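Local coordinates for protein alcohol dehydrogenase (Escherichia coli, PDB 5VM2) that probably catalyses NAD- or NADP-dependent oxidation of an alcohol, its true substrate being unknown, and is involved in membrane biogenesis, at residues P57-G62 with P119-A124; V78-P83 with H131-T136; L150-A155 with F291-R296; K171-G176 with A197-L202; A254-M259 with A275-K280. All blocks are in the same frame, centred on the assembly; numbering follows the deposited sequence.

Contact 1 (P57-G62 with P119-A124); sequences PNQEIG and PNYRGA
G62 and G123 bring the two loops together, their CA atoms 3.9 Å apart, where the touching parts of 57-62 and 119-124 run at about 37° to each other. The single backbone bond across them goes from G62 N to Y121 O at 2.9 Å; it lies in the carbonyl plane but is bent at hydrogen (139°). At this spacing a CB on either residue would run into the other loop's backbone, so glycine is fitting at both.

Y121, with positive phi, turns its side chain toward 57-62. Q59 reaches it from the other loop: its CG is anti to the backbone N (chi1 159°) and the chain then bends, which puts CG 3.8 Å from Y121 CD1, with amide and ring at an oblique tilt. The amide folds back on its own loop, Q59 NE2 donating to E60 O at 2.9 Å from above that carbonyl's plane. E60 itself points to K5, in a salt bridge.

The buried tyrosine is tied at its far end, where the OH bonds to I52 O. One backbone bond and apolar packing of the ring thus join two irregular loops of the GroES-like domain, while the Q59 amide is satisfied within its own.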
# COMPACT_ATOMS: atom_id res chain seq x y z
N PRO A 57 -6.45 12.81 25.80
CA PRO A 57 -5.48 12.12 26.67
C PRO A 57 -5.50 10.60 26.59
O PRO A 57 -4.44 9.98 26.51
CB PRO A 57 -5.88 12.59 28.07
CG PRO A 57 -6.77 13.80 27.88
CD PRO A 57 -6.97 14.04 26.42
N ASN A 58 -6.68 9.99 26.63
CA ASN A 58 -6.77 8.54 26.58
C ASN A 58 -7.58 8.08 25.37
O ASN A 58 -8.44 7.20 25.48
CB ASN A 58 -7.37 7.99 27.87
CG ASN A 58 -8.45 8.88 28.44
OD1 ASN A 58 -9.40 9.22 27.74
ND2 ASN A 58 -8.31 9.25 29.70
N GLN A 59 -7.30 8.67 24.21
CA GLN A 59 -7.95 8.25 22.98
C GLN A 59 -7.62 6.79 22.67
O GLN A 59 -6.50 6.33 22.89
CB GLN A 59 -7.49 9.15 21.83
CG GLN A 59 -7.68 8.58 20.44
CD GLN A 59 -9.10 8.69 19.95
OE1 GLN A 59 -9.73 9.75 20.07
NE2 GLN A 59 -9.63 7.61 19.39
N GLU A 60 -8.63 6.06 22.19
CA GLU A 60 -8.44 4.67 21.79
C GLU A 60 -7.88 4.66 20.37
O GLU A 60 -8.59 4.94 19.40
CB GLU A 60 -9.76 3.91 21.89
CG GLU A 60 -10.28 3.82 23.32
CD GLU A 60 -11.66 3.20 23.42
OE1 GLU A 60 -12.26 2.90 22.37
OE2 GLU A 60 -12.14 3.00 24.56
N ILE A 61 -6.59 4.32 20.25
CA ILE A 61 -5.86 4.45 19.00
C ILE A 61 -5.99 3.15 18.22
O ILE A 61 -5.37 2.14 18.56
CB ILE A 61 -4.39 4.80 19.26
CG1 ILE A 61 -4.27 6.12 20.02
CG2 ILE A 61 -3.62 4.86 17.95
CD1 ILE A 61 -2.88 6.42 20.50
N GLY A 62 -6.80 3.18 17.16
CA GLY A 62 -6.93 2.03 16.30
C GLY A 62 -5.80 1.93 15.28
O GLY A 62 -5.05 2.88 15.04
N PRO A 119 -7.26 12.61 12.74
CA PRO A 119 -8.30 13.15 13.62
C PRO A 119 -9.03 12.07 14.41
O PRO A 119 -9.40 12.28 15.58
CB PRO A 119 -9.25 13.87 12.65
CG PRO A 119 -8.81 13.47 11.25
CD PRO A 119 -7.78 12.39 11.38
N ASN A 120 -9.24 10.92 13.79
CA ASN A 120 -10.17 9.96 14.37
C ASN A 120 -9.53 8.65 14.79
O ASN A 120 -9.94 8.06 15.79
CB ASN A 120 -11.29 9.68 13.36
CG ASN A 120 -11.84 10.96 12.74
OD1 ASN A 120 -12.07 11.95 13.43
ND2 ASN A 120 -12.04 10.94 11.42
N TYR A 121 -8.41 8.23 14.18
CA TYR A 121 -7.68 7.02 14.59
C TYR A 121 -8.57 5.78 14.55
O TYR A 121 -8.39 4.86 15.37
CB TYR A 121 -7.05 7.19 15.97
CG TYR A 121 -6.23 8.45 16.14
CD1 TYR A 121 -6.74 9.54 16.84
CD2 TYR A 121 -4.95 8.56 15.60
CE1 TYR A 121 -5.99 10.70 17.00
CE2 TYR A 121 -4.21 9.71 15.75
CZ TYR A 121 -4.73 10.77 16.46
OH TYR A 121 -3.99 11.93 16.62
N ARG A 122 -9.52 5.74 13.63
CA ARG A 122 -10.36 4.56 13.45
C ARG A 122 -9.55 3.47 12.75
O ARG A 122 -9.11 3.65 11.61
CB ARG A 122 -11.59 4.89 12.61
CG ARG A 122 -12.55 5.90 13.20
CD ARG A 122 -13.56 6.35 12.14
NE ARG A 122 -14.22 5.23 11.47
CZ ARG A 122 -13.88 4.76 10.27
NH1 ARG A 122 -12.88 5.32 9.59
NH2 ARG A 122 -14.53 3.74 9.74
N GLY A 123 -9.37 2.33 13.42
CA GLY A 123 -8.61 1.24 12.85
C GLY A 123 -9.48 0.22 12.13
O GLY A 123 -10.64 0.02 12.48
N ALA A 124 -8.90 -0.42 11.11
CA ALA A 124 -9.60 -1.50 10.43
C ALA A 124 -9.63 -2.77 11.27
O ALA A 124 -10.45 -3.66 11.00
CB ALA A 124 -8.94 -1.78 9.08

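Contact 2 (V78-P83 with H131-T136)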
# COMPACT_ATOMS: atom_id res chain seq x y z
N VAL A 78 -28.22 4.23 0.45
CA VAL A 78 -27.24 3.40 -0.26
C VAL A 78 -27.99 2.48 -1.21
O VAL A 78 -28.86 1.71 -0.79
CB VAL A 78 -26.37 2.60 0.71
CG1 VAL A 78 -25.57 1.55 -0.04
CG2 VAL A 78 -25.45 3.52 1.49
N ARG A 79 -27.64 2.56 -2.50
CA ARG A 79 -28.19 1.68 -3.52
C ARG A 79 -27.16 0.77 -4.16
O ARG A 79 -27.52 -0.31 -4.65
CB ARG A 79 -28.87 2.50 -4.63
CG ARG A 79 -30.10 3.27 -4.17
CD ARG A 79 -31.25 2.33 -3.85
NE ARG A 79 -31.54 2.28 -2.42
CZ ARG A 79 -32.41 3.08 -1.82
NH1 ARG A 79 -33.07 3.99 -2.51
NH2 ARG A 79 -32.61 2.98 -0.52
N LYS A 80 -25.89 1.17 -4.16
CA LYS A 80 -24.85 0.37 -4.81
C LYS A 80 -24.66 -0.98 -4.13
O LYS A 80 -24.25 -1.94 -4.78
CB LYS A 80 -23.52 1.14 -4.81
CG LYS A 80 -23.42 2.24 -5.84
CD LYS A 80 -22.26 3.20 -5.55
CE LYS A 80 -20.91 2.50 -5.63
NZ LYS A 80 -19.78 3.43 -5.37
N PHE A 81 -24.96 -1.08 -2.84
CA PHE A 81 -24.61 -2.25 -2.05
C PHE A 81 -25.84 -2.75 -1.30
O PHE A 81 -26.81 -2.03 -1.09
CB PHE A 81 -23.46 -1.94 -1.09
CG PHE A 81 -22.21 -1.46 -1.78
CD1 PHE A 81 -21.34 -2.37 -2.37
CD2 PHE A 81 -21.92 -0.11 -1.86
CE1 PHE A 81 -20.19 -1.93 -3.01
CE2 PHE A 81 -20.78 0.33 -2.51
CZ PHE A 81 -19.91 -0.58 -3.09
N LYS A 82 -25.78 -4.02 -0.91
CA LYS A 82 -26.84 -4.69 -0.18
C LYS A 82 -26.20 -5.65 0.82
O LYS A 82 -25.02 -6.00 0.69
CB LYS A 82 -27.78 -5.46 -1.13
CG LYS A 82 -27.07 -6.26 -2.22
CD LYS A 82 -28.04 -7.24 -2.88
CE LYS A 82 -27.55 -7.66 -4.26
NZ LYS A 82 -26.13 -8.10 -4.26
N PRO A 83 -26.95 -6.07 1.84
CA PRO A 83 -26.41 -7.06 2.78
C PRO A 83 -26.02 -8.35 2.07
O PRO A 83 -26.81 -8.93 1.31
CB PRO A 83 -27.57 -7.29 3.76
CG PRO A 83 -28.32 -5.99 3.73
CD PRO A 83 -28.23 -5.51 2.31
N HIS A 131 -18.29 2.63 6.37
CA HIS A 131 -17.52 3.32 5.36
C HIS A 131 -18.47 3.94 4.35
O HIS A 131 -19.52 3.35 4.07
CB HIS A 131 -16.53 2.38 4.65
CG HIS A 131 -15.35 3.09 4.07
ND1 HIS A 131 -14.49 3.84 4.83
CD2 HIS A 131 -14.89 3.16 2.79
CE1 HIS A 131 -13.54 4.35 4.05
NE2 HIS A 131 -13.76 3.95 2.81
N PRO A 132 -18.14 5.11 3.81
CA PRO A 132 -18.99 5.69 2.76
C PRO A 132 -19.08 4.77 1.55
O PRO A 132 -18.09 4.20 1.11
CB PRO A 132 -18.29 7.01 2.41
CG PRO A 132 -17.37 7.29 3.56
CD PRO A 132 -16.97 5.96 4.11
N GLU A 133 -20.30 4.64 1.03
CA GLU A 133 -20.52 3.83 -0.16
C GLU A 133 -19.65 4.29 -1.33
O GLU A 133 -19.25 3.47 -2.16
CB GLU A 133 -22.01 3.88 -0.53
CG GLU A 133 -22.32 3.88 -2.02
CD GLU A 133 -23.71 4.41 -2.32
OE1 GLU A 133 -24.16 5.34 -1.62
OE2 GLU A 133 -24.37 3.89 -3.25
N SER A 134 -19.32 5.58 -1.37
CA SER A 134 -18.55 6.11 -2.50
C SER A 134 -17.12 5.60 -2.53
O SER A 134 -16.49 5.64 -3.59
CB SER A 134 -18.56 7.64 -2.47
OG SER A 134 -18.19 8.14 -1.19
N PHE A 135 -16.58 5.11 -1.41
CA PHE A 135 -15.23 4.56 -1.39
C PHE A 135 -15.23 3.11 -0.93
O PHE A 135 -14.28 2.64 -0.29
CB PHE A 135 -14.31 5.45 -0.56
CG PHE A 135 -14.03 6.76 -1.24
CD1 PHE A 135 -14.92 7.82 -1.11
CD2 PHE A 135 -12.94 6.90 -2.08
CE1 PHE A 135 -14.69 9.02 -1.77
CE2 PHE A 135 -12.70 8.09 -2.74
CZ PHE A 135 -13.58 9.15 -2.59
N THR A 136 -16.29 2.41 -1.29
CA THR A 136 -16.39 0.97 -1.12
C THR A 136 -16.59 0.36 -2.50
O THR A 136 -17.22 0.96 -3.37
CB THR A 136 -17.57 0.62 -0.20
OG1 THR A 136 -17.34 1.20 1.09
CG2 THR A 136 -17.74 -0.89 -0.06
O HOH W 1 -17.84 1.38 -6.12
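E133 points its extended side chain across to 78-83, where the K80 chain crosses the carboxylate end obliquely, on the OE2 side. Methylenes CB, CG and CD of K80 all lie close to E133 OE2, with CD at 3.2 Å. The same oxygen accepts the backbone N of K80 at 3.2 Å, a fairly straight bond (157°) that arrives on the anti side and well out of the carboxylate plane. V78 covers another flank, running past the glutamate in the opposite direction with CG2 3.8 Å from OE1.

The lysine then carries its amine beyond the carboxylate, so that the two charged groups are not in contact. K80 NZ settles instead 3.3 Å from E133 O, above the carbonyl plane, while T136 N bonds that oxygen from the opposite face. A water links K80 NZ to T136 O, 2.9 Å from each.

The F81 ring meets E133 CG in plane at its edge, and T136 CG2 sits over one face, a CH-pi contact 4.1 Å from the centroid. That methyl stands anti to its own backbone N, which turns it to the ring while OG1 bonds P132 O. V29 and V87 of the domain's sheet also pack on F81.

Long amphipathic chains suit this half-open site: K80 methylenes pack on the carboxylate end of E133, the glutamate holds a loop backbone N-H, and the lysine, with water, probably helps polarise the carbonyls at the short 3-10 turn.

Contact 3 (L150-A155 with F291-R296); sequences LVEPAA and FRYANR. With MG (magnesium ion), chain C.
E152 and Y293 meet in the interior of a zinc-type alcohol dehydrogenase fold, where helix 145-163 faces the loop that follows the last strand, 286-290, of the Rossmann sheet.

Metal coordination comes first. E152 OE1 binds the magnesium ion at 2.0 Å, and a water oxygen lies 1.9 Å from the magnesium; H65 and E66 complete the ligands supplied by the protein. In relatives of this family a metal site between the two domains holds the catalytic zinc, so the position is consistent with that role.

Hydrogen bonding uses the other carboxylate oxygen. Y293 OH donates to E152 OE2 in a short bond, 2.5 Å, on the anti side, the carboxylate and ring standing nearly perpendicular. With CG anti to the backbone N (chi1 -159°) and a bend at chi2, the glutamate spans metal and phenol at once. Y293 therefore acts as a second-shell residue, and its bond helps fix the rotation of a first-shell ligand.

Apolar packing supports the same ring. A155 CB touches Y293 CD2 at 3.9 Å, alanine being small enough to let the ring lie close against the helix. R296 brings its CB near A155 too, and its guanidinium turns away to bond H159 through NE. The arginine that precedes the tyrosine covers one face of the phenol ring: R292 CB lies 3.9 Å above the plane of Y293, over its centre.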
# COMPACT_ATOMS: atom_id res chain seq x y z
N LEU A 150 -5.79 -6.82 -0.20
CA LEU A 150 -4.52 -6.42 -0.78
C LEU A 150 -4.67 -5.53 -2.01
O LEU A 150 -3.66 -5.06 -2.54
CB LEU A 150 -3.71 -7.67 -1.15
CG LEU A 150 -3.65 -8.67 0.00
CD1 LEU A 150 -3.46 -10.08 -0.52
CD2 LEU A 150 -2.55 -8.29 0.99
N VAL A 151 -5.90 -5.17 -2.39
CA VAL A 151 -6.08 -4.16 -3.42
C VAL A 151 -5.43 -2.85 -3.00
O VAL A 151 -4.86 -2.13 -3.83
CB VAL A 151 -7.57 -3.98 -3.75
CG1 VAL A 151 -7.79 -2.70 -4.57
CG2 VAL A 151 -8.11 -5.21 -4.49
N GLU A 152 -5.48 -2.53 -1.70
CA GLU A 152 -4.95 -1.25 -1.24
C GLU A 152 -3.46 -1.09 -1.53
O GLU A 152 -3.09 -0.10 -2.19
CB GLU A 152 -5.28 -1.06 0.25
CG GLU A 152 -5.23 0.39 0.72
CD GLU A 152 -3.84 0.83 1.13
OE1 GLU A 152 -2.92 -0.01 1.13
OE2 GLU A 152 -3.67 2.03 1.46
N PRO A 153 -2.57 -1.98 -1.09
CA PRO A 153 -1.16 -1.81 -1.48
C PRO A 153 -0.94 -1.99 -2.97
O PRO A 153 -0.06 -1.33 -3.54
CB PRO A 153 -0.42 -2.87 -0.66
CG PRO A 153 -1.47 -3.91 -0.36
CD PRO A 153 -2.74 -3.13 -0.19
N ALA A 154 -1.71 -2.86 -3.63
CA ALA A 154 -1.60 -2.97 -5.08
C ALA A 154 -1.97 -1.65 -5.75
O ALA A 154 -1.36 -1.25 -6.75
CB ALA A 154 -2.49 -4.10 -5.59
N ALA A 155 -2.97 -0.95 -5.20
CA ALA A 155 -3.35 0.36 -5.73
C ALA A 155 -2.22 1.37 -5.58
O ALA A 155 -2.08 2.27 -6.43
CB ALA A 155 -4.61 0.86 -5.03
N PHE A 291 1.95 9.50 -3.68
CA PHE A 291 1.22 9.49 -2.41
C PHE A 291 -0.07 8.70 -2.55
O PHE A 291 -1.04 9.18 -3.16
CB PHE A 291 0.94 10.92 -1.96
CG PHE A 291 0.46 11.02 -0.54
CD1 PHE A 291 -0.88 11.28 -0.27
CD2 PHE A 291 1.34 10.85 0.51
CE1 PHE A 291 -1.33 11.37 1.04
CE2 PHE A 291 0.90 10.94 1.83
CZ PHE A 291 -0.43 11.20 2.09
N ARG A 292 -0.09 7.51 -1.95
CA ARG A 292 -1.28 6.65 -1.93
C ARG A 292 -1.83 6.42 -3.34
O ARG A 292 -1.16 5.82 -4.18
CB ARG A 292 -2.35 7.25 -1.01
CG ARG A 292 -1.93 7.29 0.46
CD ARG A 292 -2.94 8.01 1.33
NE ARG A 292 -2.53 8.08 2.73
CZ ARG A 292 -2.93 9.02 3.58
NH1 ARG A 292 -3.75 9.97 3.17
NH2 ARG A 292 -2.50 9.01 4.84
N TYR A 293 -3.05 6.88 -3.60
CA TYR A 293 -3.71 6.53 -4.85
C TYR A 293 -4.89 7.48 -5.06
O TYR A 293 -5.46 7.99 -4.10
CB TYR A 293 -4.21 5.08 -4.84
CG TYR A 293 -4.54 4.66 -3.43
CD1 TYR A 293 -5.69 5.12 -2.80
CD2 TYR A 293 -3.66 3.86 -2.70
CE1 TYR A 293 -5.97 4.77 -1.51
CE2 TYR A 293 -3.94 3.52 -1.41
CZ TYR A 293 -5.10 3.98 -0.81
OH TYR A 293 -5.37 3.64 0.49
N ALA A 294 -5.24 7.68 -6.32
CA ALA A 294 -6.46 8.38 -6.69
C ALA A 294 -7.05 7.68 -7.90
O ALA A 294 -6.35 7.49 -8.90
CB ALA A 294 -6.20 9.86 -7.01
N ASN A 295 -8.32 7.28 -7.80
CA ASN A 295 -9.09 6.66 -8.89
C ASN A 295 -8.43 5.39 -9.43
O ASN A 295 -8.56 5.08 -10.62
CB ASN A 295 -9.33 7.66 -10.03
CG ASN A 295 -9.80 9.02 -9.53
OD1 ASN A 295 -10.77 9.12 -8.79
ND2 ASN A 295 -9.10 10.07 -9.94
N ARG A 296 -7.77 4.62 -8.56
CA ARG A 296 -7.07 3.41 -8.97
C ARG A 296 -7.75 2.11 -8.56
O ARG A 296 -7.32 1.05 -9.02
CB ARG A 296 -5.64 3.40 -8.42
CG ARG A 296 -4.88 4.70 -8.57
CD ARG A 296 -4.75 5.13 -10.03
NE ARG A 296 -3.81 6.24 -10.17
CZ ARG A 296 -3.50 6.83 -11.31
NH1 ARG A 296 -4.06 6.43 -12.45
NH2 ARG A 296 -2.62 7.83 -11.32
MG MG C . -1.48 0.03 2.56
O HOH W 2 0.14 0.57 1.72

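Contact 4 (K171-G176 with A197-L202); sequences KIIILG and AVVDVL
L175 and V199 are brought side by side by their first torsions. L175 holds CG anti to its carbonyl carbon (chi1 -58°), V199 has CG2 anti to its own, and both side chains point the same way with L175 CD2 3.9 Å from V199 CB and from that methyl. I173 and A197 share that face of the sheet; I174 and V198 meet on the other, I174 CB 4.1 Å from V198 CG2. Beta-branched isoleucine and valine favour the extended backbone of these central strands, and the small A197 pairs with I173.

The strands run parallel, 16° apart, with the staggered bonding of such pairs: A197 N to I172 O, I174 N to A197 O, V199 N to I174 O and G176 N to V199 O, all 2.7 to 2.9 Å. G176 has a positive phi at which a CB would be jammed against the preceding carbonyl O, which by itself calls for glycine, and it opens a GxGxxG-like turn. At the end of its strand, D200 OD2 accepts L202 N in an Asx turn, and OD1 accepts A177 N. An acid here commonly meets the adenosine ribose in NAD-dependent relatives, though no cofactor is bound.

This is the first beta-alpha-beta unit of the Rossmann fold. Helix 179-190 covers I174 through T184 and L185, helix 225-232 packs on I173 and A197 through F232, and strand 238-243 flanks 171-175 away from 195-200.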
# COMPACT_ATOMS: atom_id res chain seq x y z
N LYS A 171 12.46 1.23 -20.15
CA LYS A 171 13.21 0.34 -19.28
C LYS A 171 13.06 0.83 -17.85
O LYS A 171 13.22 2.02 -17.58
CB LYS A 171 14.69 0.31 -19.68
CG LYS A 171 14.94 -0.26 -21.05
CD LYS A 171 16.42 -0.50 -21.28
CE LYS A 171 16.94 -1.60 -20.37
NZ LYS A 171 16.47 -2.95 -20.78
N ILE A 172 12.77 -0.09 -16.93
CA ILE A 172 12.37 0.26 -15.58
C ILE A 172 13.29 -0.42 -14.58
O ILE A 172 13.66 -1.59 -14.73
CB ILE A 172 10.89 -0.13 -15.34
CG1 ILE A 172 10.00 0.71 -16.26
CG2 ILE A 172 10.49 0.07 -13.88
CD1 ILE A 172 8.54 0.59 -15.97
N ILE A 173 13.69 0.34 -13.56
CA ILE A 173 14.42 -0.17 -12.40
C ILE A 173 13.57 0.10 -11.17
O ILE A 173 13.16 1.24 -10.93
CB ILE A 173 15.80 0.49 -12.25
CG1 ILE A 173 16.69 0.17 -13.46
CG2 ILE A 173 16.45 0.01 -10.96
CD1 ILE A 173 18.01 0.91 -13.45
N ILE A 174 13.31 -0.94 -10.40
CA ILE A 174 12.57 -0.83 -9.15
C ILE A 174 13.54 -1.12 -8.01
O ILE A 174 14.08 -2.22 -7.90
CB ILE A 174 11.37 -1.79 -9.13
CG1 ILE A 174 10.37 -1.37 -10.20
CG2 ILE A 174 10.73 -1.81 -7.75
CD1 ILE A 174 9.23 -2.31 -10.37
N LEU A 175 13.77 -0.11 -7.17
CA LEU A 175 14.64 -0.26 -6.01
C LEU A 175 13.77 -0.70 -4.83
O LEU A 175 12.99 0.10 -4.29
CB LEU A 175 15.37 1.05 -5.71
CG LEU A 175 16.24 1.60 -6.84
CD1 LEU A 175 16.92 2.89 -6.40
CD2 LEU A 175 17.27 0.58 -7.29
N GLY A 176 13.89 -1.96 -4.45
CA GLY A 176 13.08 -2.50 -3.37
C GLY A 176 12.13 -3.57 -3.86
O GLY A 176 11.36 -3.35 -4.79
N ALA A 197 14.09 -4.27 -14.08
CA ALA A 197 15.09 -4.75 -13.14
C ALA A 197 14.64 -4.41 -11.73
O ALA A 197 14.12 -3.32 -11.47
CB ALA A 197 16.46 -4.12 -13.42
N VAL A 198 14.80 -5.36 -10.81
CA VAL A 198 14.39 -5.19 -9.42
C VAL A 198 15.60 -5.44 -8.53
O VAL A 198 16.28 -6.46 -8.66
CB VAL A 198 13.24 -6.14 -9.04
CG1 VAL A 198 12.93 -6.03 -7.56
CG2 VAL A 198 12.00 -5.82 -9.87
N VAL A 199 15.85 -4.50 -7.61
CA VAL A 199 17.02 -4.50 -6.75
C VAL A 199 16.57 -4.63 -5.30
O VAL A 199 15.70 -3.87 -4.86
CB VAL A 199 17.85 -3.22 -6.93
CG1 VAL A 199 19.10 -3.25 -6.06
CG2 VAL A 199 18.21 -3.01 -8.40
N ASP A 200 17.16 -5.57 -4.57
CA ASP A 200 16.96 -5.65 -3.13
C ASP A 200 18.20 -6.31 -2.52
O ASP A 200 19.21 -6.52 -3.21
CB ASP A 200 15.68 -6.41 -2.78
CG ASP A 200 15.28 -6.25 -1.32
OD1 ASP A 200 14.19 -5.71 -1.05
OD2 ASP A 200 16.07 -6.66 -0.45
N VAL A 201 18.12 -6.66 -1.24
CA VAL A 201 19.24 -7.27 -0.53
C VAL A 201 18.89 -8.61 0.08
O VAL A 201 19.75 -9.25 0.69
CB VAL A 201 19.80 -6.32 0.56
CG1 VAL A 201 20.43 -5.09 -0.08
CG2 VAL A 201 18.70 -5.94 1.55
N LEU A 202 17.65 -9.08 -0.07
CA LEU A 202 17.21 -10.34 0.52
C LEU A 202 16.83 -11.30 -0.60
O LEU A 202 16.00 -10.97 -1.45
CB LEU A 202 16.04 -10.11 1.47
CG LEU A 202 16.42 -9.40 2.77
CD1 LEU A 202 15.18 -8.96 3.54
CD2 LEU A 202 17.31 -10.27 3.64

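Contact 5 (A254-M259 with A275-K280); sequences APYLVM and AINFLK
Y256 meets both N277 and K280, each roughly at a right angle. N277 ND2 donates to Y256 OH at 3.1 Å (157°), the hydroxyl lying a little out of the amide plane and the ring nearly perpendicular to it. K280 bends at chi2 and chi4 to cross the ring at its CD2 side, NZ 3.4 Å from Y256 CD2 and CD 3.7 Å from the same carbon. Beside them P255, itself buried, packs its rigid apolar ring on the other loop, CG 4.2 Å from I276 CG2.

Farther out, OD1 of N277 takes a weak bond from K280 N. A water lies 3.1 Å from both V258 O and K280 O. I226 packs on Y256, and I281 on P255.

Amphipathic tyrosine and lysine suit this surface position. The arrangement is peripheral loop packing in the Rossmann domain, joining the turn after helix 248-253 to the connection between strands 262-267 and 286-290.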
# COMPACT_ATOMS: atom_id res chain seq x y z
N ALA A 254 19.27 6.54 -6.90
CA ALA A 254 18.47 6.71 -8.11
C ALA A 254 19.04 7.72 -9.10
O ALA A 254 18.93 7.47 -10.32
CB ALA A 254 17.04 7.09 -7.73
N PRO A 255 19.64 8.86 -8.69
CA PRO A 255 20.25 9.75 -9.69
C PRO A 255 21.24 9.06 -10.61
O PRO A 255 21.32 9.40 -11.80
CB PRO A 255 20.95 10.80 -8.82
CG PRO A 255 20.16 10.85 -7.58
CD PRO A 255 19.66 9.46 -7.34
N TYR A 256 21.99 8.08 -10.10
CA TYR A 256 22.99 7.38 -10.90
C TYR A 256 22.39 6.31 -11.81
O TYR A 256 23.13 5.72 -12.60
CB TYR A 256 24.03 6.77 -9.96
CG TYR A 256 24.71 7.82 -9.11
CD1 TYR A 256 24.24 8.14 -7.85
CD2 TYR A 256 25.83 8.50 -9.58
CE1 TYR A 256 24.86 9.11 -7.07
CE2 TYR A 256 26.46 9.46 -8.82
CZ TYR A 256 25.97 9.77 -7.57
OH TYR A 256 26.60 10.73 -6.81
N LEU A 257 21.09 6.06 -11.72
CA LEU A 257 20.45 4.96 -12.43
C LEU A 257 19.51 5.39 -13.54
O LEU A 257 19.13 4.54 -14.37
CB LEU A 257 19.67 4.08 -11.45
CG LEU A 257 20.47 3.50 -10.28
CD1 LEU A 257 19.56 2.69 -9.37
CD2 LEU A 257 21.61 2.64 -10.79
N VAL A 258 19.11 6.66 -13.59
CA VAL A 258 18.09 7.15 -14.50
C VAL A 258 18.76 7.78 -15.71
O VAL A 258 19.85 8.35 -15.63
CB VAL A 258 17.16 8.17 -13.78
CG1 VAL A 258 17.94 9.41 -13.38
CG2 VAL A 258 15.95 8.54 -14.64
N MET A 259 18.09 7.68 -16.86
CA MET A 259 18.58 8.30 -18.08
C MET A 259 18.23 9.78 -18.10
O MET A 259 17.32 10.25 -17.42
CB MET A 259 17.98 7.62 -19.31
CG MET A 259 16.57 8.07 -19.62
SD MET A 259 15.86 7.27 -21.07
CE MET A 259 17.31 6.71 -21.94
N ALA A 275 20.73 13.40 0.45
CA ALA A 275 21.54 14.27 -0.39
C ALA A 275 21.44 13.83 -1.85
O ALA A 275 21.83 12.71 -2.19
CB ALA A 275 23.00 14.26 0.08
N ILE A 276 20.92 14.71 -2.70
CA ILE A 276 20.71 14.41 -4.11
C ILE A 276 21.80 15.08 -4.93
O ILE A 276 22.10 16.27 -4.74
CB ILE A 276 19.31 14.88 -4.57
CG1 ILE A 276 18.21 14.14 -3.81
CG2 ILE A 276 19.16 14.69 -6.08
CD1 ILE A 276 18.45 12.64 -3.68
N ASN A 277 22.39 14.32 -5.85
CA ASN A 277 23.41 14.85 -6.77
C ASN A 277 22.69 15.30 -8.03
O ASN A 277 22.51 14.54 -8.98
CB ASN A 277 24.47 13.80 -7.05
CG ASN A 277 25.62 14.34 -7.89
OD1 ASN A 277 25.50 15.36 -8.56
ND2 ASN A 277 26.75 13.64 -7.84
N PHE A 278 22.28 16.58 -8.05
CA PHE A 278 21.53 17.09 -9.19
C PHE A 278 22.40 17.22 -10.44
O PHE A 278 21.87 17.21 -11.56
CB PHE A 278 20.90 18.44 -8.84
CG PHE A 278 19.63 18.30 -8.06
CD1 PHE A 278 18.51 17.72 -8.64
CD2 PHE A 278 19.56 18.71 -6.74
CE1 PHE A 278 17.33 17.57 -7.92
CE2 PHE A 278 18.38 18.57 -6.01
CZ PHE A 278 17.27 17.99 -6.61
N LEU A 279 23.72 17.34 -10.28
CA LEU A 279 24.60 17.37 -11.44
C LEU A 279 24.42 16.12 -12.29
O LEU A 279 24.41 16.20 -13.52
CB LEU A 279 26.05 17.52 -10.98
CG LEU A 279 27.12 17.60 -12.08
CD1 LEU A 279 26.74 18.61 -13.14
CD2 LEU A 279 28.48 17.93 -11.48
N LYS A 280 24.26 14.96 -11.65
CA LYS A 280 24.09 13.71 -12.38
C LYS A 280 22.77 13.64 -13.13
O LYS A 280 22.65 12.84 -14.06
CB LYS A 280 24.20 12.53 -11.41
CG LYS A 280 24.60 11.21 -12.06
CD LYS A 280 26.12 11.11 -12.22
CE LYS A 280 26.51 10.06 -13.25
NZ LYS A 280 25.90 8.73 -12.98
O HOH W 3 20.63 11.35 -15.84

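How the contacts relate
From the N terminus, contact 1 closes a loop from 57-62 to 119-124. Contact 2 crosses it, since 78-83 begins within that loop and its partner 131-136 comes after; together they tie the connections of the GroES-like domain. Contact 3 then opens on helix 145-163 and closes only at 291-296, spanning the whole six-stranded Rossmann sheet and joining it to the metal site. Within its span lie, one after the other, contact 4, the first beta-alpha-beta pairing, and contact 5, a short loop at the surface. These two touch, L175 CD2 lying 3.7 Å from L257 CD1, whereas contacts 1 and 4 sit about 36 Å apart between centres, on opposite sides of the chain's centre.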